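PDB 4KWY: putative uncharacterized protein from Caulobacter crescentus, which is probably an outer-membrane lipoprotein of the LptE family that helps to assemble lipopolysaccharide at the cell surface. Local coordinates for residues S8-I13 with K125-L130; A42-Y47 with T132-K137; Y24-Q29 with M72-R77; Y98-A101 with A106-A109; I13-A18 with E28-A33. One frame throughout, in Å; residues are numbered along the deposited sequence.

Contacts 1, 3 and 5 are buried, while contact 2 is partly buried and contact 4 lies at the surface, its centre about 32 Å from that of contact 1. Helix 104-135 takes part in contacts 1 and 2 near its C-terminal end, side by side, and in contact 4 near its start; helix 21-34 takes part in contacts 3 and 5, which face different strands of one mixed sheet. Contacts 1 and 3 are mainly apolar, with no hydrogen bond between their segments. Contact 5 adds a threonine and an aspartate to such packing, contact 2 joins an aromatic pair to a lysine-tyrosine bond, and contact 4 rests on alanines and a serine.

Contact 1. Residues S8-I13 with K125-L130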
# COMPACT_ATOMS: atom_id res chain seq x y z
N SER A 8 16.36 -9.73 -2.53
CA SER A 8 16.98 -9.18 -3.75
C SER A 8 15.91 -9.06 -4.85
O SER A 8 15.97 -8.14 -5.68
CB SER A 8 18.12 -10.08 -4.21
OG SER A 8 18.55 -9.82 -5.54
N GLY A 9 14.96 -9.99 -4.85
CA GLY A 9 13.83 -10.04 -5.77
C GLY A 9 12.80 -8.99 -5.43
O GLY A 9 12.26 -8.33 -6.32
N LEU A 10 12.53 -8.81 -4.12
CA LEU A 10 11.56 -7.82 -3.65
C LEU A 10 12.02 -6.41 -3.98
O LEU A 10 11.21 -5.59 -4.43
CB LEU A 10 11.29 -7.95 -2.14
CG LEU A 10 10.42 -9.11 -1.68
CD1 LEU A 10 10.61 -9.36 -0.21
CD2 LEU A 10 8.95 -8.89 -2.00
N SER A 11 13.33 -6.12 -3.82
CA SER A 11 13.86 -4.80 -4.12
C SER A 11 13.97 -4.57 -5.63
O SER A 11 14.20 -3.43 -6.03
CB SER A 11 15.19 -4.56 -3.40
OG SER A 11 16.17 -5.54 -3.70
N SER A 12 13.74 -5.63 -6.47
CA SER A 12 13.73 -5.50 -7.94
C SER A 12 12.33 -5.04 -8.43
O SER A 12 12.17 -4.73 -9.61
CB SER A 12 14.15 -6.79 -8.63
OG SER A 12 13.13 -7.78 -8.58
N ILE A 13 11.33 -4.98 -7.52
CA ILE A 13 9.96 -4.57 -7.82
C ILE A 13 9.81 -3.03 -7.73
O ILE A 13 9.98 -2.43 -6.67
CB ILE A 13 8.90 -5.29 -6.94
CG1 ILE A 13 8.96 -6.82 -7.09
CG2 ILE A 13 7.51 -4.77 -7.24
CD1 ILE A 13 8.14 -7.62 -6.01
N LYS A 125 0.78 -6.33 4.00
CA LYS A 125 -0.03 -7.44 3.44
C LYS A 125 0.41 -7.80 2.00
O LYS A 125 0.50 -8.98 1.69
CB LYS A 125 -1.52 -7.07 3.46
CG LYS A 125 -2.18 -7.27 4.80
CD LYS A 125 -3.57 -6.71 4.80
CE LYS A 125 -4.60 -7.79 5.01
NZ LYS A 125 -5.96 -7.21 5.19
N ILE A 126 0.65 -6.80 1.14
CA ILE A 126 1.10 -6.98 -0.23
C ILE A 126 2.56 -7.57 -0.26
O ILE A 126 2.82 -8.50 -1.03
CB ILE A 126 1.00 -5.63 -1.00
CG1 ILE A 126 -0.46 -5.18 -1.15
CG2 ILE A 126 1.70 -5.71 -2.39
CD1 ILE A 126 -0.62 -3.74 -1.69
N GLN A 127 3.48 -7.02 0.60
CA GLN A 127 4.89 -7.41 0.70
C GLN A 127 5.01 -8.85 1.08
O GLN A 127 5.88 -9.51 0.56
CB GLN A 127 5.63 -6.53 1.73
CG GLN A 127 7.15 -6.72 1.77
CD GLN A 127 7.62 -7.30 3.09
OE1 GLN A 127 7.64 -6.63 4.12
NE2 GLN A 127 8.02 -8.56 3.07
N LEU A 128 4.15 -9.32 2.00
CA LEU A 128 4.09 -10.70 2.46
C LEU A 128 3.58 -11.59 1.33
O LEU A 128 4.13 -12.66 1.11
CB LEU A 128 3.17 -10.78 3.72
CG LEU A 128 2.62 -12.17 4.10
CD1 LEU A 128 3.68 -13.02 4.80
CD2 LEU A 128 1.36 -12.08 4.94
N ASP A 129 2.56 -11.13 0.60
CA ASP A 129 1.97 -11.83 -0.55
C ASP A 129 3.01 -11.98 -1.71
O ASP A 129 3.14 -13.07 -2.29
CB ASP A 129 0.73 -11.08 -1.01
CG ASP A 129 -0.11 -11.77 -2.04
OD1 ASP A 129 0.36 -11.92 -3.18
OD2 ASP A 129 -1.28 -12.09 -1.73
N LEU A 130 3.77 -10.92 -2.00
CA LEU A 130 4.82 -10.91 -3.02
C LEU A 130 6.03 -11.75 -2.60
O LEU A 130 6.64 -12.41 -3.46
CB LEU A 130 5.28 -9.49 -3.33
CG LEU A 130 4.32 -8.53 -3.98
CD1 LEU A 130 4.89 -7.15 -3.95
CD2 LEU A 130 4.04 -8.88 -5.42
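The carboxamide of Gln-127 is the flat side-chain group at this interface, and its NE2 end comes to 4.3 Å from Leu-10 CD1, a loose approach of an amide nitrogen to a methyl. The other methyl of Leu-10 is set deeper against helix 104-135. Its CD2 lies 4.0 Å from the main-chain carbonyl oxygen Gln-127 O and 3.9 Å from Leu-130 CB, so one branch of the leucine meets the side-chain amide and the other meets the helix backbone and the root of the next inward-facing residue. Leu-130 turns CG away from its own carbonyl carbon (chi1 -67°), and CD1 extends to meet Ile-13 CD1 at 3.9 Å. Both aliphatic pairs meet at a slant. Leu-10 and Ile-13 can act together because a type I beta turn runs from one to the other, closed by Ile-13 N to Leu-10 O at 3.2 Å, and brings both side chains round to the long helix. Leu-34 packs against both of them from helix 21-34, while Leu-46 and Leu-78 of the sheet touch Ile-13 and Leu-130. The N-terminal helix, the start of strand 13-17 and the C-terminal part of helix 104-135 are thus joined in an apolar core between helices and sheet, the packing of a layered alpha/beta sandwich.

Contact 2. Residues A42-Y47 with T132-K137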
# COMPACT_ATOMS: atom_id res chain seq x y z
N ALA A 42 14.71 -2.54 -12.56
CA ALA A 42 13.44 -3.15 -12.19
C ALA A 42 13.20 -4.42 -13.00
O ALA A 42 13.40 -4.42 -14.20
CB ALA A 42 12.30 -2.16 -12.41
N ALA A 43 12.81 -5.50 -12.33
CA ALA A 43 12.45 -6.78 -12.93
C ALA A 43 10.94 -6.88 -13.03
O ALA A 43 10.42 -7.55 -13.92
CB ALA A 43 13.00 -7.92 -12.10
N TYR A 44 10.24 -6.22 -12.11
CA TYR A 44 8.78 -6.20 -12.06
C TYR A 44 8.24 -4.81 -11.89
O TYR A 44 8.87 -3.98 -11.22
CB TYR A 44 8.24 -7.06 -10.90
CG TYR A 44 8.66 -8.51 -10.94
CD1 TYR A 44 8.02 -9.41 -11.79
CD2 TYR A 44 9.68 -8.98 -10.13
CE1 TYR A 44 8.42 -10.75 -11.85
CE2 TYR A 44 10.08 -10.31 -10.17
CZ TYR A 44 9.45 -11.19 -11.03
OH TYR A 44 9.86 -12.50 -11.10
N LYS A 45 7.03 -4.59 -12.43
CA LYS A 45 6.29 -3.34 -12.26
C LYS A 45 5.05 -3.66 -11.46
O LYS A 45 4.25 -4.49 -11.86
CB LYS A 45 5.95 -2.66 -13.59
CG LYS A 45 7.18 -2.15 -14.35
CD LYS A 45 7.62 -0.76 -13.91
CE LYS A 45 8.82 -0.29 -14.69
NZ LYS A 45 8.69 1.13 -15.12
N LEU A 46 4.95 -3.08 -10.27
CA LEU A 46 3.78 -3.30 -9.43
C LEU A 46 2.85 -2.11 -9.58
O LEU A 46 3.17 -1.02 -9.11
CB LEU A 46 4.16 -3.56 -7.95
CG LEU A 46 2.99 -3.72 -6.98
CD1 LEU A 46 2.15 -4.93 -7.32
CD2 LEU A 46 3.47 -3.81 -5.55
N TYR A 47 1.67 -2.33 -10.21
CA TYR A 47 0.65 -1.31 -10.43
C TYR A 47 -0.38 -1.31 -9.34
O TYR A 47 -1.06 -2.32 -9.15
CB TYR A 47 -0.05 -1.53 -11.77
CG TYR A 47 0.70 -0.89 -12.88
CD1 TYR A 47 1.69 -1.58 -13.57
CD2 TYR A 47 0.39 0.41 -13.29
CE1 TYR A 47 2.32 -1.01 -14.67
CE2 TYR A 47 1.05 1.00 -14.36
CZ TYR A 47 2.02 0.29 -15.05
OH TYR A 47 2.68 0.89 -16.09
N THR A 132 5.96 -14.34 -0.63
CA THR A 132 5.44 -15.71 -0.72
C THR A 132 5.53 -16.17 -2.18
O THR A 132 5.88 -17.31 -2.45
CB THR A 132 3.99 -15.75 -0.17
OG1 THR A 132 4.01 -15.29 1.19
CG2 THR A 132 3.36 -17.14 -0.21
N TRP A 133 5.23 -15.27 -3.11
CA TRP A 133 5.26 -15.53 -4.55
C TRP A 133 6.73 -15.71 -5.07
O TRP A 133 7.02 -16.71 -5.74
CB TRP A 133 4.50 -14.40 -5.28
CG TRP A 133 4.32 -14.64 -6.73
CD1 TRP A 133 3.37 -15.42 -7.33
CD2 TRP A 133 5.11 -14.08 -7.78
NE1 TRP A 133 3.53 -15.38 -8.70
CE2 TRP A 133 4.59 -14.57 -9.00
CE3 TRP A 133 6.24 -13.24 -7.81
CZ2 TRP A 133 5.15 -14.24 -10.24
CZ3 TRP A 133 6.80 -12.91 -9.04
CH2 TRP A 133 6.25 -13.41 -10.23
N LEU A 134 7.65 -14.79 -4.68
CA LEU A 134 9.09 -14.81 -4.98
C LEU A 134 9.85 -15.95 -4.25
O LEU A 134 10.94 -16.32 -4.69
CB LEU A 134 9.73 -13.48 -4.56
CG LEU A 134 9.65 -12.29 -5.50
CD1 LEU A 134 9.96 -11.03 -4.75
CD2 LEU A 134 10.62 -12.44 -6.70
N ALA A 135 9.30 -16.46 -3.12
CA ALA A 135 9.88 -17.58 -2.37
C ALA A 135 9.72 -18.88 -3.15
O ALA A 135 10.58 -19.76 -3.03
CB ALA A 135 9.25 -17.70 -0.99
N GLY A 136 8.65 -18.96 -3.95
CA GLY A 136 8.40 -20.10 -4.83
C GLY A 136 9.53 -20.27 -5.84
O GLY A 136 9.89 -21.40 -6.17
N LYS A 137 10.12 -19.13 -6.25
CA LYS A 137 11.22 -18.88 -7.19
C LYS A 137 12.60 -19.36 -6.69
O LYS A 137 13.52 -19.49 -7.49
CB LYS A 137 11.30 -17.35 -7.39
CG LYS A 137 11.35 -16.88 -8.81
CD LYS A 137 10.16 -16.02 -9.12
CE LYS A 137 10.24 -15.63 -10.57
NZ LYS A 137 8.98 -15.03 -11.09
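Lys-137 NZ donates a hydrogen bond of 2.7 Å to Tyr-44 OH, coming in at the rim of the phenol, close to the ring plane. The lysine chain bends at chi2 (119°) and then runs extended, bringing CE as well to 3.2 Å from Tyr-44 OH. The same ring is met by Trp-133, which presents the edge of its six-membered ring toward the face of the tyrosine in an offset edge-to-face pair, centroids 5.5 Å apart and planes at 80°. Trp-133 CZ3 comes to 3.7 Å from Tyr-44 CZ, and its neighbour CH2 to 3.8 Å from Tyr-44 CE1. With CG opposite the main-chain nitrogen (chi1 -173°), the indole is carried out from the helix to meet a phenol arriving from the other direction. Leu-134 slides past the ring, its CD2 4.1 Å from Tyr-44 CE2. Beyond the pair, His-88 stacks on Trp-133, and Val-87 and Leu-78 touch both aromatic residues. The tyrosine stands on the first residue of strand 44-50, paired in parallel with strand 13-17, and the contact sets the last turn of helix 104-135, and the lysine beyond it, on the sheet: helix-on-sheet packing in a two-layer alpha/beta fold.

Contact 3. Residues Y24-Q29 with M72-R77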
# COMPACT_ATOMS: atom_id res chain seq x y z
N TYR A 24 0.06 7.39 -3.39
CA TYR A 24 1.31 8.03 -2.99
C TYR A 24 1.80 7.43 -1.68
O TYR A 24 2.95 7.01 -1.61
CB TYR A 24 1.15 9.56 -2.86
CG TYR A 24 2.37 10.29 -2.32
CD1 TYR A 24 3.45 10.59 -3.15
CD2 TYR A 24 2.43 10.68 -0.99
CE1 TYR A 24 4.58 11.25 -2.65
CE2 TYR A 24 3.56 11.33 -0.47
CZ TYR A 24 4.63 11.62 -1.31
OH TYR A 24 5.72 12.28 -0.80
N LEU A 25 0.93 7.35 -0.66
CA LEU A 25 1.27 6.79 0.65
C LEU A 25 1.60 5.29 0.55
O LEU A 25 2.60 4.86 1.12
CB LEU A 25 0.14 7.01 1.68
CG LEU A 25 -0.12 8.44 2.19
CD1 LEU A 25 -1.31 8.47 3.14
CD2 LEU A 25 1.10 9.04 2.91
N LEU A 26 0.79 4.52 -0.19
CA LEU A 26 1.03 3.08 -0.35
C LEU A 26 2.33 2.83 -1.08
O LEU A 26 3.08 1.97 -0.65
CB LEU A 26 -0.16 2.36 -1.05
CG LEU A 26 -0.04 0.82 -1.20
CD1 LEU A 26 0.31 0.14 0.09
CD2 LEU A 26 -1.27 0.24 -1.74
N ARG A 27 2.61 3.57 -2.17
CA ARG A 27 3.84 3.44 -2.96
C ARG A 27 5.07 3.71 -2.08
O ARG A 27 6.02 2.92 -2.11
CB ARG A 27 3.81 4.39 -4.16
CG ARG A 27 4.90 4.13 -5.22
CD ARG A 27 5.31 5.37 -6.02
NE ARG A 27 4.19 6.17 -6.52
CZ ARG A 27 3.90 7.42 -6.13
NH1 ARG A 27 4.67 8.03 -5.23
NH2 ARG A 27 2.85 8.05 -6.62
N GLU A 28 5.02 4.80 -1.29
CA GLU A 28 6.06 5.23 -0.35
C GLU A 28 6.31 4.12 0.66
O GLU A 28 7.47 3.77 0.88
CB GLU A 28 5.61 6.53 0.36
CG GLU A 28 6.73 7.37 0.95
CD GLU A 28 6.29 8.59 1.74
OE1 GLU A 28 5.33 8.49 2.54
OE2 GLU A 28 6.96 9.64 1.60
N GLN A 29 5.24 3.52 1.21
CA GLN A 29 5.31 2.43 2.17
C GLN A 29 5.88 1.17 1.56
O GLN A 29 6.63 0.47 2.23
CB GLN A 29 3.93 2.14 2.78
CG GLN A 29 3.53 3.06 3.94
CD GLN A 29 4.56 3.08 5.03
OE1 GLN A 29 4.95 2.04 5.57
NE2 GLN A 29 5.11 4.25 5.30
N MSE A 72 -9.02 1.36 3.11
CA MSE A 72 -8.13 1.38 1.97
C MSE A 72 -8.36 0.10 1.18
O MSE A 72 -8.05 -1.00 1.66
CB MSE A 72 -6.66 1.56 2.35
CG MSE A 72 -5.78 1.61 1.09
SE MSE A 72 -3.96 1.89 1.47
CE MSE A 72 -3.76 3.44 0.46
N SER A 73 -8.90 0.26 -0.04
CA SER A 73 -9.17 -0.82 -0.98
C SER A 73 -8.22 -0.70 -2.14
O SER A 73 -8.13 0.37 -2.76
CB SER A 73 -10.61 -0.74 -1.46
OG SER A 73 -11.48 -0.82 -0.34
N VAL A 74 -7.44 -1.76 -2.40
CA VAL A 74 -6.43 -1.73 -3.45
C VAL A 74 -6.50 -2.97 -4.32
O VAL A 74 -6.35 -4.08 -3.83
CB VAL A 74 -4.97 -1.61 -2.89
CG1 VAL A 74 -4.00 -1.08 -3.95
CG2 VAL A 74 -4.90 -0.80 -1.59
N ASP A 75 -6.62 -2.76 -5.61
CA ASP A 75 -6.47 -3.81 -6.61
C ASP A 75 -5.10 -3.61 -7.16
O ASP A 75 -4.74 -2.47 -7.45
CB ASP A 75 -7.54 -3.73 -7.71
CG ASP A 75 -8.87 -4.31 -7.28
OD1 ASP A 75 -8.94 -5.54 -7.09
OD2 ASP A 75 -9.82 -3.54 -7.13
N TRP A 76 -4.29 -4.67 -7.25
CA TRP A 76 -2.94 -4.51 -7.77
C TRP A 76 -2.53 -5.66 -8.72
O TRP A 76 -2.97 -6.80 -8.56
CB TRP A 76 -1.94 -4.34 -6.62
CG TRP A 76 -2.03 -5.38 -5.55
CD1 TRP A 76 -2.78 -5.33 -4.41
CD2 TRP A 76 -1.31 -6.61 -5.51
NE1 TRP A 76 -2.58 -6.46 -3.66
CE2 TRP A 76 -1.68 -7.27 -4.31
CE3 TRP A 76 -0.40 -7.24 -6.38
CZ2 TRP A 76 -1.16 -8.52 -3.95
CZ3 TRP A 76 0.15 -8.45 -6.01
CH2 TRP A 76 -0.24 -9.09 -4.81
N ARG A 77 -1.66 -5.32 -9.70
CA ARG A 77 -1.10 -6.22 -10.73
C ARG A 77 0.41 -6.18 -10.71
O ARG A 77 0.99 -5.09 -10.70
CB ARG A 77 -1.56 -5.80 -12.14
CG ARG A 77 -3.02 -5.86 -12.35
CD ARG A 77 -3.39 -5.42 -13.74
NE ARG A 77 -4.71 -4.77 -13.67
CZ ARG A 77 -5.87 -5.38 -13.89
NH1 ARG A 77 -5.89 -6.65 -14.29
NH2 ARG A 77 -7.01 -4.72 -13.77
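Helix-on-sheet packing near the centre of the chain brings Leu-26 of helix 21-34 down on Val-74 and selenomethionine Met-72 of strand 67-80. Leu-26 and Val-74 meet end-on: the single methyl Leu-26 CD2 touches both branches of the valine, at 3.8 Å from Val-74 CG1 and at the same distance from Val-74 CG2, and so rests in the fork between them. Leu-26 is aimed at the strand by placing CG opposite the main-chain nitrogen (chi1 -177°). The selenomethionine serves the other end of the leucine. Its chain is extended through CG and SE and then bends at chi3 (-122°), which turns Met-72 CE to 4.1 Å from Leu-26 CB, so the leucine is touched at root and tip by two residues of one strand. Alternation along the strand puts Met-72 and Val-74 on the face of the sheet that the helices cover, the inner face of the alpha/beta layers, whereas Asp-75, exposed, forms a salt bridge with Arg-91 of the adjoining strand. Leu-48 also packs on Leu-26, and Val-50 on Met-72 and Val-74. Ile-126 of helix 104-135 comes beside Leu-26, while Phe-55 of helix 52-56 touches both Met-72 and Leu-25.

Contact 4. Residues Y98-A101 with A106-A109; sequences YDSA and AAIA
Apolar contact is made by two methyl groups, Ala-101 CB and Ala-106 CB, which meet at 3.7 Å where the chain leaving strand 86-99 faces the first turns of helix 104-135. A second kind of contact sets oxygen against carbon. Ser-100 OG lies 3.3 Å from Ala-107 CB and 3.4 Å from Ala-107 CA, so the hydroxyl rests on the alanine where its methyl joins the backbone. The serine reaches this point because OG stands roughly opposite its own main-chain nitrogen (chi1 -152°), beside the carbonyl. The main chain takes part too, since Ala-101 O approaches the same methyl, Ala-107 CB, at 3.5 Å. That methyl therefore has one side-chain oxygen and one carbonyl oxygen as neighbours. Ser-100 and Ala-107 bring their backbones close together, with CA atoms 4.6 Å apart, consistent with the small side chains on both sides. Hydrogen bonding and ionic links belong to the surroundings: Tyr-98 and Ser-100 have backbone bonds with Phe-68 and Asn-66, and Asp-99 has a salt bridge with Arg-67. The Tyr-98 ring lies nearly parallel to that of Phe-68 and reaches further along the helix, to Ala-110, Gln-111 and Arg-117. Since no hydrogen bond crosses between the two segments, their fit appears to be set by steric matching of small side chains, alanine methyls and two oxygens in close van der Waals contact at a tight strand-to-helix connection on the surface.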
# COMPACT_ATOMS: atom_id res chain seq x y z
N TYR A 98 -9.47 6.21 13.68
CA TYR A 98 -8.72 7.32 14.25
C TYR A 98 -9.66 8.09 15.08
O TYR A 98 -10.87 8.15 14.79
CB TYR A 98 -7.97 8.21 13.23
CG TYR A 98 -8.83 8.89 12.19
CD1 TYR A 98 -9.36 10.16 12.42
CD2 TYR A 98 -9.05 8.30 10.95
CE1 TYR A 98 -10.11 10.82 11.44
CE2 TYR A 98 -9.82 8.94 9.97
CZ TYR A 98 -10.33 10.20 10.21
OH TYR A 98 -11.11 10.83 9.28
N ASP A 99 -9.14 8.60 16.19
CA ASP A 99 -9.94 9.36 17.10
C ASP A 99 -9.62 10.83 16.88
O ASP A 99 -8.58 11.32 17.31
CB ASP A 99 -9.72 8.90 18.55
CG ASP A 99 -10.59 7.71 18.97
OD1 ASP A 99 -10.69 6.75 18.19
OD2 ASP A 99 -11.14 7.74 20.08
N SER A 100 -10.50 11.52 16.12
CA SER A 100 -10.42 12.95 15.78
C SER A 100 -10.56 13.86 17.04
O SER A 100 -10.63 13.40 18.18
CB SER A 100 -11.48 13.30 14.74
OG SER A 100 -11.10 14.40 13.93
N ALA A 101 -10.58 15.17 16.80
CA ALA A 101 -10.66 16.19 17.83
C ALA A 101 -11.49 17.39 17.35
O ALA A 101 -11.67 17.57 16.14
CB ALA A 101 -9.25 16.64 18.19
N ALA A 106 -5.45 19.05 15.08
CA ALA A 106 -5.42 17.75 15.72
C ALA A 106 -6.28 16.78 14.94
O ALA A 106 -5.88 15.64 14.77
CB ALA A 106 -5.89 17.87 17.16
N ALA A 107 -7.43 17.25 14.41
CA ALA A 107 -8.36 16.46 13.60
C ALA A 107 -7.72 15.99 12.29
O ALA A 107 -7.95 14.86 11.87
CB ALA A 107 -9.61 17.26 13.30
N ILE A 108 -6.91 16.87 11.67
CA ILE A 108 -6.19 16.58 10.43
C ILE A 108 -5.02 15.64 10.73
O ILE A 108 -4.80 14.70 9.97
CB ILE A 108 -5.72 17.91 9.75
CG1 ILE A 108 -6.92 18.75 9.20
CG2 ILE A 108 -4.60 17.69 8.69
CD1 ILE A 108 -7.94 18.00 8.16
N ALA A 109 -4.28 15.89 11.82
CA ALA A 109 -3.15 15.06 12.25
C ALA A 109 -3.59 13.59 12.49
O ALA A 109 -2.92 12.67 12.03
CB ALA A 109 -2.54 15.64 13.51

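Contact 5. Residues I13-A18 with E28-A33; sequences IETVAA and EQLDDA
Leu-30 is the first residue of segment 28-33 to meet the strand: its CD1 lies 3.8 Å from Thr-15 CG2, and the two side chains are roughly perpendicular. Nearer the helix axis, Leu-30 CB stands 4.1 Å from Thr-15 OG1, so the threonine lays both its branches against the leucine. Thr-15 holds CG2 opposite its main-chain nitrogen and OG1 beside it (chi1 -46°), which turns both branches to the helix. Asp-31 follows, running antiparallel alongside the threonine. Its OD1 comes only to 3.9 Å from Thr-15 OG1, too long for a hydrogen bond, and the buried hydroxyl finds no hydrogen-bond partner in the modelled structure. The helix continues through Ala-33. Arg-27 and Leu-34 of the same helix also touch Thr-15, Leu-48 adds to it from the sheet, and Ile-126 of helix 104-135 packs on Leu-30. Strand 13-17 and strand 44-50 run parallel, with Glu-14 and Val-16 bonded to the latter through the backbone, and helix 21-34 connects them: the contact holds strand to helix in a beta-alpha-beta crossover.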
# COMPACT_ATOMS: atom_id res chain seq x y z
N ILE A 13 11.33 -4.98 -7.52
CA ILE A 13 9.96 -4.57 -7.82
C ILE A 13 9.81 -3.03 -7.73
O ILE A 13 9.98 -2.43 -6.67
CB ILE A 13 8.90 -5.29 -6.94
CG1 ILE A 13 8.96 -6.82 -7.09
CG2 ILE A 13 7.51 -4.77 -7.24
CD1 ILE A 13 8.14 -7.62 -6.01
N GLU A 14 9.44 -2.42 -8.86
CA GLU A 14 9.20 -0.99 -8.93
C GLU A 14 7.70 -0.75 -8.84
O GLU A 14 6.93 -1.23 -9.68
CB GLU A 14 9.77 -0.43 -10.21
CG GLU A 14 9.88 1.08 -10.21
CD GLU A 14 10.52 1.55 -11.49
OE1 GLU A 14 11.76 1.48 -11.61
OE2 GLU A 14 9.76 1.93 -12.41
N THR A 15 7.30 -0.01 -7.83
CA THR A 15 5.90 0.28 -7.52
C THR A 15 5.47 1.53 -8.27
O THR A 15 6.15 2.55 -8.25
CB THR A 15 5.71 0.36 -6.01
OG1 THR A 15 6.39 -0.77 -5.45
CG2 THR A 15 4.25 0.30 -5.59
N VAL A 16 4.37 1.38 -9.01
CA VAL A 16 3.73 2.38 -9.88
C VAL A 16 2.32 2.68 -9.32
O VAL A 16 1.52 1.77 -9.07
CB VAL A 16 3.64 1.93 -11.38
CG1 VAL A 16 3.24 3.08 -12.29
CG2 VAL A 16 4.94 1.31 -11.87
N ALA A 17 2.03 3.95 -9.16
CA ALA A 17 0.73 4.38 -8.73
C ALA A 17 0.31 5.62 -9.50
O ALA A 17 1.15 6.47 -9.85
CB ALA A 17 0.73 4.66 -7.23
N ALA A 18 -0.98 5.71 -9.78
CA ALA A 18 -1.55 6.88 -10.41
C ALA A 18 -1.72 7.98 -9.35
O ALA A 18 -1.68 7.69 -8.15
CB ALA A 18 -2.89 6.52 -11.05
N GLU A 28 5.02 4.80 -1.29
CA GLU A 28 6.06 5.23 -0.35
C GLU A 28 6.31 4.12 0.66
O GLU A 28 7.47 3.77 0.88
CB GLU A 28 5.61 6.53 0.36
CG GLU A 28 6.73 7.37 0.95
CD GLU A 28 6.29 8.59 1.74
OE1 GLU A 28 5.33 8.49 2.54
OE2 GLU A 28 6.96 9.64 1.60
N GLN A 29 5.24 3.52 1.21
CA GLN A 29 5.31 2.43 2.17
C GLN A 29 5.88 1.17 1.56
O GLN A 29 6.63 0.47 2.23
CB GLN A 29 3.93 2.14 2.78
CG GLN A 29 3.53 3.06 3.94
CD GLN A 29 4.56 3.08 5.03
OE1 GLN A 29 4.95 2.04 5.57
NE2 GLN A 29 5.11 4.25 5.30
N LEU A 30 5.49 0.85 0.32
CA LEU A 30 5.96 -0.34 -0.39
C LEU A 30 7.43 -0.16 -0.81
O LEU A 30 8.18 -1.11 -0.69
CB LEU A 30 5.07 -0.64 -1.61
CG LEU A 30 3.81 -1.45 -1.35
CD1 LEU A 30 2.87 -1.36 -2.49
CD2 LEU A 30 4.12 -2.92 -1.11
N ASP A 31 7.85 1.05 -1.26
CA ASP A 31 9.27 1.31 -1.62
C ASP A 31 10.17 1.07 -0.41
O ASP A 31 11.29 0.60 -0.57
CB ASP A 31 9.48 2.74 -2.19
CG ASP A 31 9.08 2.93 -3.64
OD1 ASP A 31 9.01 1.92 -4.39
OD2 ASP A 31 8.86 4.10 -4.05
N ASP A 32 9.65 1.34 0.80
CA ASP A 32 10.31 1.12 2.08
C ASP A 32 10.35 -0.37 2.44
O ASP A 32 11.42 -0.91 2.69
CB ASP A 32 9.60 1.92 3.18
CG ASP A 32 10.17 3.30 3.48
OD1 ASP A 32 10.69 3.94 2.53
OD2 ASP A 32 10.04 3.75 4.63
N ALA A 33 9.17 -1.02 2.47
CA ALA A 33 9.00 -2.44 2.77
C ALA A 33 9.73 -3.36 1.75
O ALA A 33 10.34 -4.35 2.15
CB ALA A 33 7.51 -2.78 2.80